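Local coordinates for PHB depolymerase (Penicillium funiculosum, PDB 2D81), which probably hydrolyses the ester bonds of polyhydroxybutyrate, a bacterial storage polyester, as a fungal depolymerase of the alpha/beta hydrolase fold, at residues L176-G186 / N248-M256. Sequence-based numbering, arbitrary orientation.
Sequences LNARNTGTLSG and NKWADTNNM
D252 binds the loop 176-186 through both carboxylate oxygens: OD1 accepts from S185 N on its syn side and from N180 ND2 (2.9 Å) on its anti side, while S185 OG donates to OD2 at 2.7 Å. In this circularly permuted alpha/beta hydrolase fold, the contact shows how a long connection, here between helix 164-173 and strand 187-192, is moulded round a short helix, 247-251, by side-chain and backbone hydrogen bonds together. With CG anti to the backbone N (chi1 179°), the N180 amide is swung so that ND2 reaches D252 OD1 and T183 O while OD1 accepts from G182 N, an Asx turn; N180 N bonds K249 O at 2.8 Å. Replacing D252 with an alanine is likely to rob S185 and the hydroxyl of Y209, which also bonds OD2, of their carboxylate partner, leaving N180 ND2 with T183 O. N254 grips N177 at both backbone polar atoms: OD1 takes N177 N in the carbonyl plane, on a lone pair, at 2.6 Å, and ND2 donates to N177 O and W250 O. Beyond these bonds, R179 runs extended past W250 to salt bridges with D140 and D163, and the indole NE1 also bonds D163. R179 CB sits over one face of the indole, 3.6 Å from the centroid of the W250 five-membered ring, a CH-pi contact.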
loop_
_atom_site.group_PDB
_atom_site.type_symbol
_atom_site.label_atom_id
_atom_site.label_comp_id
_atom_site.label_asym_id
_atom_site.label_seq_id
_atom_site.Cartn_x
_atom_site.Cartn_y
_atom_site.Cartn_z
ATOM N N LEU A 176 -3.775 18.909 5.980
ATOM C CA LEU A 176 -2.322 18.852 5.887
ATOM C C LEU A 176 -1.830 20.205 5.407
ATOM O O LEU A 176 -2.553 20.921 4.713
ATOM C CB LEU A 176 -1.882 17.769 4.897
ATOM C CG LEU A 176 -2.108 16.317 5.318
ATOM C CD1 LEU A 176 -1.597 15.377 4.231
ATOM C CD2 LEU A 176 -1.387 16.053 6.630
ATOM N N ASN A 177 -0.602 20.555 5.778
ATOM C CA ASN A 177 0.032 21.755 5.251
ATOM C C ASN A 177 0.386 21.537 3.786
ATOM O O ASN A 177 0.611 20.404 3.355
ATOM C CB ASN A 177 1.301 22.084 6.044
ATOM C CG ASN A 177 1.033 22.265 7.523
ATOM O OD1 ASN A 177 0.082 22.944 7.915
ATOM N ND2 ASN A 177 1.877 21.667 8.356
ATOM N N ALA A 178 0.430 22.628 3.027
ATOM C CA ALA A 178 0.731 22.565 1.603
ATOM C C ALA A 178 2.006 21.769 1.351
ATOM O O ALA A 178 2.974 21.869 2.107
ATOM C CB ALA A 178 0.874 23.968 1.044
ATOM N N ARG A 179 2.002 20.977 0.286
ATOM C CA ARG A 179 3.157 20.158 -0.054
ATOM C C ARG A 179 4.340 21.033 -0.446
ATOM O O ARG A 179 4.166 22.172 -0.880
ATOM C CB ARG A 179 2.822 19.222 -1.213
ATOM C CG ARG A 179 2.531 19.946 -2.514
ATOM C CD ARG A 179 2.244 18.964 -3.638
ATOM N NE ARG A 179 1.868 19.657 -4.865
ATOM C CZ ARG A 179 1.576 19.047 -6.009
ATOM N NH1 ARG A 179 1.616 17.724 -6.089
ATOM N NH2 ARG A 179 1.240 19.763 -7.074
ATOM N N ASN A 180 5.540 20.481 -0.291
ATOM C CA ASN A 180 6.767 21.139 -0.728
ATOM C C ASN A 180 7.026 20.817 -2.195
ATOM O O ASN A 180 7.259 19.664 -2.548
ATOM C CB ASN A 180 7.945 20.650 0.115
ATOM C CG ASN A 180 9.255 21.281 -0.295
ATOM O OD1 ASN A 180 9.303 22.112 -1.204
ATOM N ND2 ASN A 180 10.333 20.893 0.380
ATOM N N THR A 181 6.985 21.838 -3.044
ATOM C CA THR A 181 7.156 21.640 -4.480
ATOM C C THR A 181 8.593 21.890 -4.922
ATOM O O THR A 181 8.895 21.872 -6.117
ATOM C CB THR A 181 6.223 22.568 -5.288
ATOM O OG1 THR A 181 6.489 23.934 -4.948
ATOM C CG2 THR A 181 4.765 22.251 -4.981
ATOM N N GLY A 182 9.477 22.120 -3.956
ATOM C CA GLY A 182 10.869 22.377 -4.275
ATOM C C GLY A 182 11.799 21.361 -3.637
ATOM O O GLY A 182 11.457 20.185 -3.519
ATOM N N THR A 183 12.978 21.815 -3.224
ATOM C CA THR A 183 13.961 20.926 -2.618
ATOM C C THR A 183 13.459 20.372 -1.287
ATOM O O THR A 183 13.073 21.124 -0.395
ATOM C CB THR A 183 15.297 21.655 -2.381
ATOM O OG1 THR A 183 15.819 22.112 -3.635
ATOM C CG2 THR A 183 16.302 20.722 -1.732
ATOM N N LEU A 184 13.466 19.050 -1.161
ATOM C CA LEU A 184 12.999 18.405 0.061
ATOM C C LEU A 184 13.983 18.645 1.201
ATOM O O LEU A 184 15.196 18.699 0.985
ATOM C CB LEU A 184 12.829 16.901 -0.172
ATOM C CG LEU A 184 11.793 16.507 -1.230
ATOM C CD1 LEU A 184 11.788 14.995 -1.402
ATOM C CD2 LEU A 184 10.419 17.005 -0.810
ATOM N N SER A 185 13.458 18.780 2.416
ATOM C CA SER A 185 14.287 19.106 3.574
ATOM C C SER A 185 15.046 17.892 4.094
ATOM O O SER A 185 16.062 18.034 4.780
ATOM C CB SER A 185 13.423 19.668 4.705
ATOM O OG SER A 185 12.662 18.642 5.327
ATOM N N GLY A 186 14.546 16.704 3.773
ATOM C CA GLY A 186 15.045 15.498 4.411
ATOM C C GLY A 186 15.820 14.570 3.501
ATOM O O GLY A 186 16.304 14.970 2.443
ATOM N N ASN A 248 6.457 12.159 -0.801
ATOM C CA ASN A 248 7.457 12.856 -0.005
ATOM C C ASN A 248 7.208 14.356 0.024
ATOM O O ASN A 248 7.519 15.017 1.014
ATOM C CB ASN A 248 8.865 12.574 -0.538
ATOM C CG ASN A 248 9.215 11.102 -0.497
ATOM O OD1 ASN A 248 8.618 10.336 0.257
ATOM N ND2 ASN A 248 10.194 10.703 -1.300
ATOM N N LYS A 249 6.644 14.890 -1.057
ATOM C CA LYS A 249 6.324 16.314 -1.129
ATOM C C LYS A 249 5.381 16.720 -0.003
ATOM O O LYS A 249 5.527 17.792 0.588
ATOM C CB LYS A 249 5.675 16.646 -2.476
ATOM C CG LYS A 249 6.562 16.366 -3.677
ATOM C CD LYS A 249 5.866 16.744 -4.973
ATOM C CE LYS A 249 6.771 16.509 -6.168
ATOM N NZ LYS A 249 8.012 17.331 -6.089
ATOM N N TRP A 250 4.409 15.859 0.287
ATOM C CA TRP A 250 3.456 16.114 1.359
ATOM C C TRP A 250 4.035 15.797 2.735
ATOM O O TRP A 250 3.820 16.540 3.696
ATOM C CB TRP A 250 2.174 15.304 1.130
ATOM C CG TRP A 250 1.352 15.827 -0.003
ATOM C CD1 TRP A 250 1.380 15.415 -1.307
ATOM C CD2 TRP A 250 0.423 16.915 0.053
ATOM N NE1 TRP A 250 0.526 16.183 -2.067
ATOM C CE2 TRP A 250 -0.073 17.112 -1.256
ATOM C CE3 TRP A 250 -0.037 17.748 1.084
ATOM C CZ2 TRP A 250 -1.008 18.107 -1.561
ATOM C CZ3 TRP A 250 -0.968 18.738 0.780
ATOM C CH2 TRP A 250 -1.441 18.908 -0.533
ATOM N N ALA A 251 4.770 14.695 2.831
ATOM C CA ALA A 251 5.388 14.306 4.092
ATOM C C ALA A 251 6.297 15.421 4.602
ATOM O O ALA A 251 6.359 15.685 5.808
ATOM C CB ALA A 251 6.194 13.025 3.904
ATOM N N ASP A 252 6.995 16.077 3.678
ATOM C CA ASP A 252 8.091 16.971 4.047
ATOM C C ASP A 252 7.625 18.152 4.888
ATOM O O ASP A 252 8.388 18.689 5.691
ATOM C CB ASP A 252 8.796 17.503 2.797
ATOM C CG ASP A 252 10.190 18.014 3.095
ATOM O OD1 ASP A 252 10.551 19.110 2.621
ATOM O OD2 ASP A 252 10.928 17.309 3.805
ATOM N N THR A 253 6.376 18.559 4.698
ATOM C CA THR A 253 5.854 19.728 5.395
ATOM C C THR A 253 4.847 19.358 6.483
ATOM O O THR A 253 4.178 20.229 7.040
ATOM C CB THR A 253 5.179 20.699 4.409
ATOM O OG1 THR A 253 4.141 20.012 3.695
ATOM C CG2 THR A 253 6.199 21.244 3.420
ATOM N N ASN A 254 4.750 18.068 6.792
ATOM C CA ASN A 254 3.724 17.583 7.710
ATOM C C ASN A 254 4.235 16.572 8.729
ATOM O O ASN A 254 3.482 15.719 9.202
ATOM C CB ASN A 254 2.562 16.980 6.913
ATOM C CG ASN A 254 1.715 18.037 6.240
ATOM O OD1 ASN A 254 0.936 18.728 6.895
ATOM N ND2 ASN A 254 1.872 18.182 4.927
ATOM N N ASN A 255 5.512 16.684 9.080
ATOM C CA ASN A 255 6.101 15.854 10.128
ATOM C C ASN A 255 5.733 14.394 9.922
ATOM O O ASN A 255 5.304 13.715 10.854
ATOM C CB ASN A 255 5.614 16.306 11.505
ATOM C CG ASN A 255 5.977 17.741 11.810
ATOM O OD1 ASN A 255 7.127 18.147 11.655
ATOM N ND2 ASN A 255 4.997 18.519 12.257
ATOM N N MET A 256 5.897 13.920 8.693
ATOM C CA MET A 256 5.479 12.571 8.334
ATOM C C MET A 256 6.643 11.808 7.707
ATOM O O MET A 256 7.302 12.308 6.799
ATOM C CB MET A 256 4.313 12.636 7.345
ATOM C CG MET A 256 3.695 11.291 7.005
ATOM S SD MET A 256 2.425 11.464 5.742
ATOM C CE MET A 256 1.170 12.400 6.661
HETATM O O HOH W 1 9.318 18.914 -4.180
HETATM O O HOH W 2 11.117 19.181 7.669
#